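Side-chain contacts in stage III sporulation protein AB (Bacillus subtilis, PDB 6BS9), which is essential for sporulation and probably works as a component of the secretion-like machinery that assembles during spore formation: residues A[40-43]-A[44-48]; A[96-100]-A[101-105]; A[106-109]-A[110-114]; A[27-31]-A[32-36]. One frame throughout, in Å; residues are numbered along the deposited sequence.

Interaction 1 (A[40-43]-A[44-48]); sequences KQLA and QPVST
Leu42 makes the first side-chain contact across this tight connection between helix 31-41 and helix 46-58. With CG set beside its own backbone N (chi1 -63°), the side chain is carried over the start of the next helix, where CD1 lies 4.1 Å from CG1 of Val46 and the two branched side chains cross obliquely. Nearer the backbone, Leu42 CB rests 4.0 Å from Ser47 CB. The Leu42 carbonyl O also comes close to that carbon, at 3.2 Å. Ala43 follows and contributes through its carbonyl. Its O accepts from Ser47 N at 3.1 Å in a fairly straight bond, although the donor stands well above the carbonyl plane, 36° out of it. A water donates to the same Ala43 O at 3.0 Å and accepts from Val46 N, linking the two across the cis peptide bond that precedes Pro45. The hydroxyl of Ser47 bonds to Ala39 O in the preceding helix, and Val46 packs on Gln9 and Gln12 of helix 2-26. One carbonyl thus receives both a protein N-H and a water, and the turn is held mainly by hydrogen bonds to backbone carbonyls, including the Ser47 hydroxyl on Ala39 O, with a small apolar contact beside them.

Interaction 2 (A[96-100]-A[101-105]); sequences LGIHD and RISQQ. With SO4 (sulfate ion), chain E.
Asp100 caps helix 101-128: its OD2 accepts from Ser103 N at 2.8 Å, and the amide meets the oxygen nearly head-on, close to the line of the C-O bond. The carboxylate reaches there because CG lies opposite the backbone N (chi1 -179°), which turns the group toward the first turn of the helix, as in a classic N-cap. A negative charge here would probably also be stabilised by the helix dipole. The same residue's carbonyl O takes the first regular helical bond, from Gln104 N at 3.0 Å. Asp100 N in turn donates to sulfate O2 at 3.0 Å along an almost straight line. His99 N also lies against the ion, through O4, at a separation short enough to be doubtful in detail. The sulfate, probably from the crystallisation liquor, therefore sits at the backbone amides just ahead of the helix. Gln104, extended beyond CG, runs back along the loop, and its NE2 bonds to Thr95 O. Ile98 then packs on the flank of the helix, with CB 4.0 Å from Gln104 CB and CG2 4.1 Å from Ser103 CB. Around this corner, Leu96 touches Ile24 of helix 2-26 and Ala64 and Trp68 of helix 64-75, while Gln104 lies on Ile24 and Met25, so the corner rests on helices 2-26 and 64-75 through these two residues.

Interaction 3 (A[106-109]-A[110-114]); sequences KHIK and LALTH
Lys109 and Thr113, one turn apart on a continuous helix, are joined by a backbone bond: Thr113 N donates to Lys109 O at 2.9 Å. The hydroxyl of Thr113, set beside its own backbone N (chi1 -54°), lies 3.0 Å from that same oxygen. The other rungs run in step. Leu110 N donates to Lys106 O, Ala111 N to His107 O at 3.1 Å, and Leu112 N to Ile108 O at 3.0 Å, the last lying in the carbonyl plane. These are the i to i+4 bonds of a regular alpha helix, here in the first half of helix 101-128 in an all-helical domain, and the periodicity of the helix puts Ile108, Ala111 and Leu112 on the buried side. There, Ile108 CG2 approaches Leu112 CD1 only loosely, at 4.5 Å, whereas Leu112 CG sits 3.5 Å from Ile108 O. Both side chains pack against Glu21 of helix 2-26; Ile108 also meets Phe92 and Thr95 of helix 83-95, and Leu112 meets Arg14 and Leu17. On the exposed face, His107 and Leu110 touch only lightly, ND1 of His107 lying 4.3 Å from CD2 of Leu110, which approaches the ring obliquely. Lys109 is extended along its whole length, its aliphatic CG 4.3 Å from Thr113 OG1.

Interaction 4 (A[27-31]-A[32-36]); sequences GHTPL and HTASQ
Pro30 stands at the N-cap of helix 31-41, where the chain passes from an extended conformation at Pro30 (psi 140°) to helical values at Leu31 (psi -40°). Two regular helical bonds open the helix: Ala34 N donates to Pro30 O at 3.0 Å, nearly in line with the carbonyl bond, and Ser35 N donates to Leu31 O at 2.9 Å. Because the residue at the cap is a proline, its contribution to the helix start comes from its carbonyl and the hydrocarbon of its ring. That ring meets His32, whose CG sits between the backbone N and the carbonyl carbon, a crowded position (chi1 71°). This rotation swings the imidazole back, so that CD2 of His32 comes 3.6 Å from Pro30 CB, the proline carbon approaching the imidazole obliquely. Thr33 OG1 lies over one face of the imidazole, 3.1 Å above its plane and offset toward the rim. Leu31 packs on Ile24 of helix 2-26, while His32 faces Leu57 and Asp58 of helix 46-58; Ser35 OG bonds to Phe50 O in that same helix. Two methyl groups meet where Thr29 and Thr33 cross at about a right angle, CG2 of Thr29 lying 4.1 Å from CG2 of Thr33.

In the fold
The four contacts are local ones, at helix starts, at a turn and within a helix, in an all-helical chain. Interactions 4 and 1 share helix 31-41, one at its start and one in the turn beyond its end, with centres about 16 Å apart. Interactions 2 and 3 follow one another, from the loop before helix 101-128 into that helix, and touch directly, Ile98 CD1 packing 3.9 Å from His107 CG. Interactions 1 and 2 lie on opposite sides of the chain's centre, about 27 Å between centres, whereas interactions 2 and 4 come within about 5 Å at their nearest atoms without touching. Helix 2-26 meets side chains from all four. No function follows from the sulfate of interaction 2.

Interaction 1 (A[40-43]-A[44-48])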
loop_
_atom_site.group_PDB
_atom_site.type_symbol
_atom_site.label_atom_id
_atom_site.label_comp_id
_atom_site.label_asym_id
_atom_site.label_seq_id
_atom_site.Cartn_x
_atom_site.Cartn_y
_atom_site.Cartn_z
ATOM N N LYS A 40 -4.354 9.541 8.609
ATOM C CA LYS A 40 -4.236 10.421 9.784
ATOM C C LYS A 40 -3.198 9.928 10.780
ATOM O O LYS A 40 -2.610 10.700 11.471
ATOM C CB LYS A 40 -5.587 10.596 10.493
ATOM C CG LYS A 40 -6.566 11.484 9.750
ATOM C CD LYS A 40 -7.858 11.536 10.492
ATOM C CE LYS A 40 -8.873 12.395 9.744
ATOM N NZ LYS A 40 -10.081 12.669 10.606
ATOM N N GLN A 41 -2.914 8.636 10.769
ATOM C CA GLN A 41 -1.992 8.046 11.716
ATOM C C GLN A 41 -0.533 7.923 11.210
ATOM O O GLN A 41 0.464 8.332 11.886
ATOM C CB GLN A 41 -2.617 6.759 12.217
ATOM C CG GLN A 41 -3.788 7.051 13.142
ATOM C CD GLN A 41 -4.524 5.766 13.520
ATOM O OE1 GLN A 41 -4.250 5.126 14.572
ATOM N NE2 GLN A 41 -5.436 5.356 12.648
ATOM N N LEU A 42 -0.397 7.478 9.991
ATOM C CA LEU A 42 0.932 7.342 9.399
ATOM C C LEU A 42 1.668 8.656 9.133
ATOM O O LEU A 42 1.091 9.696 8.820
ATOM C CB LEU A 42 0.825 6.725 8.056
ATOM C CG LEU A 42 0.297 5.338 7.957
ATOM C CD1 LEU A 42 -0.095 5.080 6.510
ATOM C CD2 LEU A 42 1.403 4.401 8.383
ATOM N N ALA A 43 2.967 8.577 9.302
ATOM C CA ALA A 43 3.864 9.643 9.019
ATOM C C ALA A 43 4.003 9.794 7.518
ATOM O O ALA A 43 3.782 8.876 6.777
ATOM C CB ALA A 43 5.254 9.341 9.638
ATOM N N GLN A 44 4.429 10.983 7.126
ATOM C CA GLN A 44 4.760 11.276 5.740
ATOM C C GLN A 44 6.098 10.670 5.426
ATOM O O GLN A 44 6.887 10.536 6.316
ATOM C CB GLN A 44 4.867 12.763 5.523
ATOM C CG GLN A 44 3.575 13.490 5.835
ATOM C CD GLN A 44 2.652 13.459 4.698
ATOM O OE1 GLN A 44 2.634 12.528 3.822
ATOM N NE2 GLN A 44 1.909 14.555 4.610
ATOM N N PRO A 45 6.340 10.289 4.190
ATOM C CA PRO A 45 5.453 10.533 3.011
ATOM C C PRO A 45 4.424 9.416 2.701
ATOM O O PRO A 45 3.513 9.658 1.899
ATOM C CB PRO A 45 6.453 10.666 1.839
ATOM C CG PRO A 45 7.603 9.806 2.290
ATOM C CD PRO A 45 7.717 9.985 3.800
ATOM N N VAL A 46 4.501 8.259 3.373
ATOM C CA VAL A 46 3.566 7.164 3.079
ATOM C C VAL A 46 2.122 7.536 3.345
ATOM O O VAL A 46 1.237 7.180 2.585
ATOM C CB VAL A 46 3.940 5.903 3.865
ATOM C CG1 VAL A 46 2.912 4.823 3.745
ATOM C CG2 VAL A 46 5.278 5.345 3.343
ATOM N N SER A 47 1.885 8.304 4.393
ATOM C CA SER A 47 0.549 8.867 4.669
ATOM C C SER A 47 -0.183 9.445 3.462
ATOM O O SER A 47 -1.363 9.154 3.248
ATOM C CB SER A 47 0.662 9.995 5.696
ATOM O OG SER A 47 -0.594 10.507 6.000
ATOM N N THR A 48 0.543 10.154 2.613
ATOM C CA THR A 48 -0.042 10.776 1.420
ATOM C C THR A 48 -0.567 9.798 0.361
ATOM O O THR A 48 -1.566 10.051 -0.327
ATOM C CB THR A 48 0.959 11.746 0.779
ATOM O OG1 THR A 48 1.317 12.711 1.772
ATOM C CG2 THR A 48 0.277 12.512 -0.360
HETATM O O HOH W 1 6.302 7.538 5.805
#

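Interaction 2 (A[96-100]-A[101-105])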
loop_
_atom_site.group_PDB
_atom_site.type_symbol
_atom_site.label_atom_id
_atom_site.label_comp_id
_atom_site.label_asym_id
_atom_site.label_seq_id
_atom_site.Cartn_x
_atom_site.Cartn_y
_atom_site.Cartn_z
ATOM N N LEU A 96 -7.595 -5.154 -6.328
ATOM C CA LEU A 96 -8.865 -4.558 -5.859
ATOM C C LEU A 96 -9.995 -4.808 -6.825
ATOM O O LEU A 96 -11.169 -4.585 -6.491
ATOM C CB LEU A 96 -8.664 -3.039 -5.581
ATOM C CG LEU A 96 -7.571 -2.773 -4.534
ATOM C CD1 LEU A 96 -7.201 -1.323 -4.431
ATOM C CD2 LEU A 96 -7.970 -3.288 -3.189
ATOM N N GLY A 97 -9.606 -5.062 -8.065
ATOM C CA GLY A 97 -10.538 -5.368 -9.123
ATOM C C GLY A 97 -10.828 -6.812 -9.377
ATOM O O GLY A 97 -11.535 -7.112 -10.318
ATOM N N ILE A 98 -10.317 -7.704 -8.532
ATOM C CA ILE A 98 -10.689 -9.110 -8.561
ATOM C C ILE A 98 -12.085 -9.302 -7.925
ATOM O O ILE A 98 -12.301 -8.985 -6.777
ATOM C CB ILE A 98 -9.589 -9.994 -7.891
ATOM C CG1 ILE A 98 -8.274 -9.859 -8.669
ATOM C CG2 ILE A 98 -10.001 -11.466 -7.848
ATOM C CD1 ILE A 98 -7.115 -10.609 -8.032
ATOM N N HIS A 99 -13.020 -9.858 -8.696
ATOM C CA HIS A 99 -14.414 -10.091 -8.247
ATOM C C HIS A 99 -14.602 -11.361 -7.387
ATOM O O HIS A 99 -15.375 -11.316 -6.451
ATOM C CB HIS A 99 -15.464 -9.980 -9.372
ATOM C CG HIS A 99 -16.003 -8.585 -9.536
ATOM N ND1 HIS A 99 -15.276 -7.561 -10.117
ATOM C CD2 HIS A 99 -17.179 -8.030 -9.140
ATOM C CE1 HIS A 99 -15.991 -6.446 -10.100
ATOM N NE2 HIS A 99 -17.152 -6.704 -9.517
ATOM N N ASP A 100 -13.853 -12.456 -7.646
ATOM C CA ASP A 100 -13.912 -13.667 -6.806
ATOM C C ASP A 100 -13.371 -13.347 -5.421
ATOM O O ASP A 100 -12.230 -12.885 -5.301
ATOM C CB ASP A 100 -13.066 -14.773 -7.431
ATOM C CG ASP A 100 -13.093 -16.070 -6.619
ATOM O OD1 ASP A 100 -13.943 -16.925 -6.910
ATOM O OD2 ASP A 100 -12.304 -16.235 -5.665
ATOM N N ARG A 101 -14.177 -13.534 -4.383
ATOM C CA ARG A 101 -13.816 -13.062 -3.037
ATOM C C ARG A 101 -12.534 -13.739 -2.485
ATOM O O ARG A 101 -11.660 -13.075 -1.929
ATOM C CB ARG A 101 -15.079 -13.119 -2.135
ATOM C CG ARG A 101 -14.967 -13.541 -0.672
ATOM C CD ARG A 101 -15.621 -14.886 -0.523
ATOM N NE ARG A 101 -15.679 -15.333 0.849
ATOM C CZ ARG A 101 -16.066 -16.547 1.191
ATOM N NH1 ARG A 101 -16.387 -17.451 0.255
ATOM N NH2 ARG A 101 -16.112 -16.862 2.474
ATOM N N ILE A 102 -12.408 -15.034 -2.705
ATOM C CA ILE A 102 -11.323 -15.814 -2.106
ATOM C C ILE A 102 -10.027 -15.517 -2.823
ATOM O O ILE A 102 -8.989 -15.353 -2.189
ATOM C CB ILE A 102 -11.607 -17.316 -2.174
ATOM C CG1 ILE A 102 -12.747 -17.676 -1.237
ATOM C CG2 ILE A 102 -10.387 -18.166 -1.795
ATOM C CD1 ILE A 102 -13.430 -18.993 -1.591
ATOM N N SER A 103 -10.121 -15.430 -4.147
ATOM C CA SER A 103 -8.985 -15.100 -4.971
ATOM C C SER A 103 -8.455 -13.693 -4.658
ATOM O O SER A 103 -7.261 -13.505 -4.466
ATOM C CB SER A 103 -9.372 -15.228 -6.444
ATOM O OG SER A 103 -8.236 -15.181 -7.243
ATOM N N GLN A 104 -9.353 -12.740 -4.486
ATOM C CA GLN A 104 -8.948 -11.393 -4.099
ATOM C C GLN A 104 -8.186 -11.407 -2.769
ATOM O O GLN A 104 -7.090 -10.838 -2.627
ATOM C CB GLN A 104 -10.144 -10.427 -3.993
ATOM C CG GLN A 104 -9.745 -9.056 -3.441
ATOM C CD GLN A 104 -10.878 -8.013 -3.454
ATOM O OE1 GLN A 104 -11.817 -8.088 -2.631
ATOM N NE2 GLN A 104 -10.758 -7.030 -4.308
ATOM N N GLN A 105 -8.784 -12.069 -1.808
ATOM C CA GLN A 105 -8.191 -12.178 -0.488
ATOM C C GLN A 105 -6.772 -12.761 -0.542
ATOM O O GLN A 105 -5.856 -12.229 0.081
ATOM C CB GLN A 105 -9.108 -13.042 0.389
ATOM C CG GLN A 105 -8.942 -12.803 1.857
ATOM C CD GLN A 105 -8.211 -13.906 2.558
ATOM O OE1 GLN A 105 -8.805 -14.935 2.914
ATOM N NE2 GLN A 105 -6.925 -13.681 2.841
HETATM S S SO4 E . -12.352 -11.844 -11.316
HETATM O O1 SO4 E . -13.600 -12.300 -11.978
HETATM O O2 SO4 E . -12.148 -12.602 -10.059
HETATM O O3 SO4 E . -11.171 -12.040 -12.192
HETATM O O4 SO4 E . -12.523 -10.412 -11.031
#

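Interaction 3 (A[106-109]-A[110-114])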
loop_
_atom_site.group_PDB
_atom_site.type_symbol
_atom_site.label_atom_id
_atom_site.label_comp_id
_atom_site.label_asym_id
_atom_site.label_seq_id
_atom_site.Cartn_x
_atom_site.Cartn_y
_atom_site.Cartn_z
ATOM N N LYS A 106 -6.602 -13.857 -1.291
ATOM C CA LYS A 106 -5.322 -14.512 -1.406
ATOM C C LYS A 106 -4.336 -13.642 -2.158
ATOM O O LYS A 106 -3.154 -13.630 -1.798
ATOM C CB LYS A 106 -5.458 -15.943 -2.007
ATOM C CG LYS A 106 -6.351 -16.839 -1.176
ATOM C CD LYS A 106 -5.801 -17.014 0.260
ATOM C CE LYS A 106 -6.722 -17.887 1.110
ATOM N NZ LYS A 106 -6.161 -18.017 2.476
ATOM N N HIS A 107 -4.803 -12.876 -3.145
ATOM C CA HIS A 107 -3.873 -11.965 -3.846
ATOM C C HIS A 107 -3.467 -10.765 -2.967
ATOM O O HIS A 107 -2.325 -10.295 -3.062
ATOM C CB HIS A 107 -4.404 -11.554 -5.233
ATOM C CG HIS A 107 -4.218 -12.608 -6.282
ATOM N ND1 HIS A 107 -3.090 -12.671 -7.073
ATOM C CD2 HIS A 107 -4.918 -13.722 -6.564
ATOM C CE1 HIS A 107 -3.120 -13.758 -7.830
ATOM N NE2 HIS A 107 -4.231 -14.408 -7.548
ATOM N N ILE A 108 -4.346 -10.337 -2.059
ATOM C CA ILE A 108 -3.958 -9.314 -1.079
ATOM C C ILE A 108 -2.938 -9.854 -0.135
ATOM O O ILE A 108 -1.909 -9.197 0.128
ATOM C CB ILE A 108 -5.123 -8.751 -0.274
ATOM C CG1 ILE A 108 -6.077 -8.025 -1.223
ATOM C CG2 ILE A 108 -4.587 -7.797 0.795
ATOM C CD1 ILE A 108 -7.365 -7.480 -0.616
ATOM N N LYS A 109 -3.158 -11.084 0.333
ATOM C CA LYS A 109 -2.153 -11.731 1.201
ATOM C C LYS A 109 -0.802 -11.834 0.500
ATOM O O LYS A 109 0.242 -11.609 1.121
ATOM C CB LYS A 109 -2.658 -13.088 1.636
ATOM C CG LYS A 109 -1.773 -13.767 2.655
ATOM C CD LYS A 109 -2.273 -15.145 2.953
ATOM C CE LYS A 109 -1.499 -15.840 4.099
ATOM N NZ LYS A 109 -2.030 -17.212 4.382
ATOM N N LEU A 110 -0.805 -12.158 -0.798
ATOM C CA LEU A 110 0.463 -12.246 -1.588
ATOM C C LEU A 110 1.222 -10.939 -1.648
ATOM O O LEU A 110 2.429 -10.932 -1.452
ATOM C CB LEU A 110 0.182 -12.681 -3.027
ATOM C CG LEU A 110 1.337 -12.806 -4.016
ATOM C CD1 LEU A 110 2.426 -13.720 -3.520
ATOM C CD2 LEU A 110 0.849 -13.323 -5.367
ATOM N N ALA A 111 0.487 -9.835 -1.883
ATOM C CA ALA A 111 1.061 -8.525 -1.783
ATOM C C ALA A 111 1.722 -8.272 -0.443
ATOM O O ALA A 111 2.873 -7.841 -0.384
ATOM C CB ALA A 111 0.004 -7.472 -2.027
ATOM N N LEU A 112 1.014 -8.559 0.632
ATOM C CA LEU A 112 1.557 -8.410 1.989
ATOM C C LEU A 112 2.772 -9.228 2.255
ATOM O O LEU A 112 3.747 -8.744 2.839
ATOM C CB LEU A 112 0.528 -8.793 3.061
ATOM C CG LEU A 112 -0.716 -7.881 3.140
ATOM C CD1 LEU A 112 -1.703 -8.374 4.197
ATOM C CD2 LEU A 112 -0.336 -6.455 3.463
ATOM N N THR A 113 2.763 -10.467 1.817
ATOM C CA THR A 113 3.950 -11.321 1.988
ATOM C C THR A 113 5.094 -10.864 1.154
ATOM O O THR A 113 6.246 -10.968 1.571
ATOM C CB THR A 113 3.635 -12.768 1.619
ATOM O OG1 THR A 113 2.507 -13.185 2.363
ATOM C CG2 THR A 113 4.757 -13.684 1.998
ATOM N N HIS A 114 4.793 -10.369 -0.043
ATOM C CA HIS A 114 5.844 -9.846 -0.885
ATOM C C HIS A 114 6.558 -8.691 -0.256
ATOM O O HIS A 114 7.807 -8.638 -0.223
ATOM C CB HIS A 114 5.342 -9.434 -2.236
ATOM C CG HIS A 114 6.389 -9.572 -3.294
ATOM N ND1 HIS A 114 6.127 -10.201 -4.488
ATOM C CD2 HIS A 114 7.726 -9.297 -3.291
ATOM C CE1 HIS A 114 7.225 -10.217 -5.220
ATOM N NE2 HIS A 114 8.208 -9.671 -4.519
#

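Interaction 4 (A[27-31]-A[32-36])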
loop_
_atom_site.group_PDB
_atom_site.type_symbol
_atom_site.label_atom_id
_atom_site.label_comp_id
_atom_site.label_asym_id
_atom_site.label_seq_id
_atom_site.Cartn_x
_atom_site.Cartn_y
_atom_site.Cartn_z
ATOM N N GLY A 27 -14.954 -5.530 6.894
ATOM C CA GLY A 27 -15.339 -4.221 7.282
ATOM C C GLY A 27 -16.660 -3.695 6.858
ATOM O O GLY A 27 -17.221 -4.037 5.833
ATOM N N HIS A 28 -17.150 -2.858 7.722
ATOM C CA HIS A 28 -18.338 -2.105 7.463
ATOM C C HIS A 28 -17.972 -0.644 7.235
ATOM O O HIS A 28 -18.790 0.214 7.136
ATOM C CB HIS A 28 -19.249 -2.393 8.650
ATOM C CG HIS A 28 -19.664 -3.835 8.717
ATOM N ND1 HIS A 28 -18.953 -4.792 9.421
ATOM C CD2 HIS A 28 -20.662 -4.499 8.084
ATOM C CE1 HIS A 28 -19.515 -5.978 9.240
ATOM N NE2 HIS A 28 -20.552 -5.827 8.433
ATOM N N THR A 29 -16.692 -0.401 7.120
ATOM C CA THR A 29 -16.197 0.914 6.898
ATOM C C THR A 29 -16.027 1.138 5.353
ATOM O O THR A 29 -15.412 0.341 4.677
ATOM C CB THR A 29 -14.923 1.078 7.717
ATOM O OG1 THR A 29 -15.227 0.695 9.066
ATOM C CG2 THR A 29 -14.461 2.480 7.731
ATOM N N PRO A 30 -16.618 2.213 4.812
ATOM C CA PRO A 30 -16.291 2.538 3.406
ATOM C C PRO A 30 -14.796 2.736 3.202
ATOM O O PRO A 30 -14.077 3.196 4.087
ATOM C CB PRO A 30 -17.030 3.817 3.160
ATOM C CG PRO A 30 -18.142 3.825 4.178
ATOM C CD PRO A 30 -17.553 3.198 5.409
ATOM N N LEU A 31 -14.310 2.222 2.091
ATOM C CA LEU A 31 -12.889 2.133 1.819
ATOM C C LEU A 31 -12.263 3.568 1.946
ATOM O O LEU A 31 -11.123 3.742 2.443
ATOM C CB LEU A 31 -12.683 1.450 0.436
ATOM C CG LEU A 31 -11.344 0.863 0.043
ATOM C CD1 LEU A 31 -10.839 -0.068 1.129
ATOM C CD2 LEU A 31 -11.487 0.069 -1.249
ATOM N N HIS A 32 -12.986 4.555 1.454
ATOM C CA HIS A 32 -12.466 5.913 1.532
ATOM C C HIS A 32 -12.258 6.389 2.971
ATOM O O HIS A 32 -11.226 6.975 3.289
ATOM C CB HIS A 32 -13.337 6.888 0.725
ATOM C CG HIS A 32 -14.679 7.181 1.317
ATOM N ND1 HIS A 32 -14.901 8.213 2.204
ATOM C CD2 HIS A 32 -15.882 6.597 1.103
ATOM C CE1 HIS A 32 -16.186 8.249 2.519
ATOM N NE2 HIS A 32 -16.800 7.265 1.878
ATOM N N THR A 33 -13.184 6.063 3.862
ATOM C CA THR A 33 -13.019 6.378 5.256
ATOM C C THR A 33 -11.875 5.556 5.891
ATOM O O THR A 33 -11.055 6.080 6.605
ATOM C CB THR A 33 -14.335 6.136 5.969
ATOM O OG1 THR A 33 -15.367 6.909 5.306
ATOM C CG2 THR A 33 -14.275 6.520 7.440
ATOM N N ALA A 34 -11.788 4.265 5.616
ATOM C CA ALA A 34 -10.719 3.439 6.165
ATOM C C ALA A 34 -9.343 4.010 5.756
ATOM O O ALA A 34 -8.427 4.155 6.563
ATOM C CB ALA A 34 -10.859 2.031 5.665
ATOM N N SER A 35 -9.205 4.384 4.498
ATOM C CA SER A 35 -7.938 4.888 4.010
ATOM C C SER A 35 -7.617 6.243 4.669
ATOM O O SER A 35 -6.444 6.522 5.009
ATOM C CB SER A 35 -7.992 5.038 2.479
ATOM O OG SER A 35 -6.712 5.218 1.959
ATOM N N GLN A 36 -8.623 7.080 4.840
ATOM C CA GLN A 36 -8.389 8.374 5.468
ATOM C C GLN A 36 -7.965 8.167 6.933
ATOM O O GLN A 36 -7.057 8.845 7.399
ATOM C CB GLN A 36 -9.623 9.300 5.372
ATOM C CG GLN A 36 -9.357 10.794 5.817
ATOM C CD GLN A 36 -8.224 11.558 5.011
ATOM O OE1 GLN A 36 -7.309 12.119 5.610
ATOM N NE2 GLN A 36 -8.286 11.557 3.657
#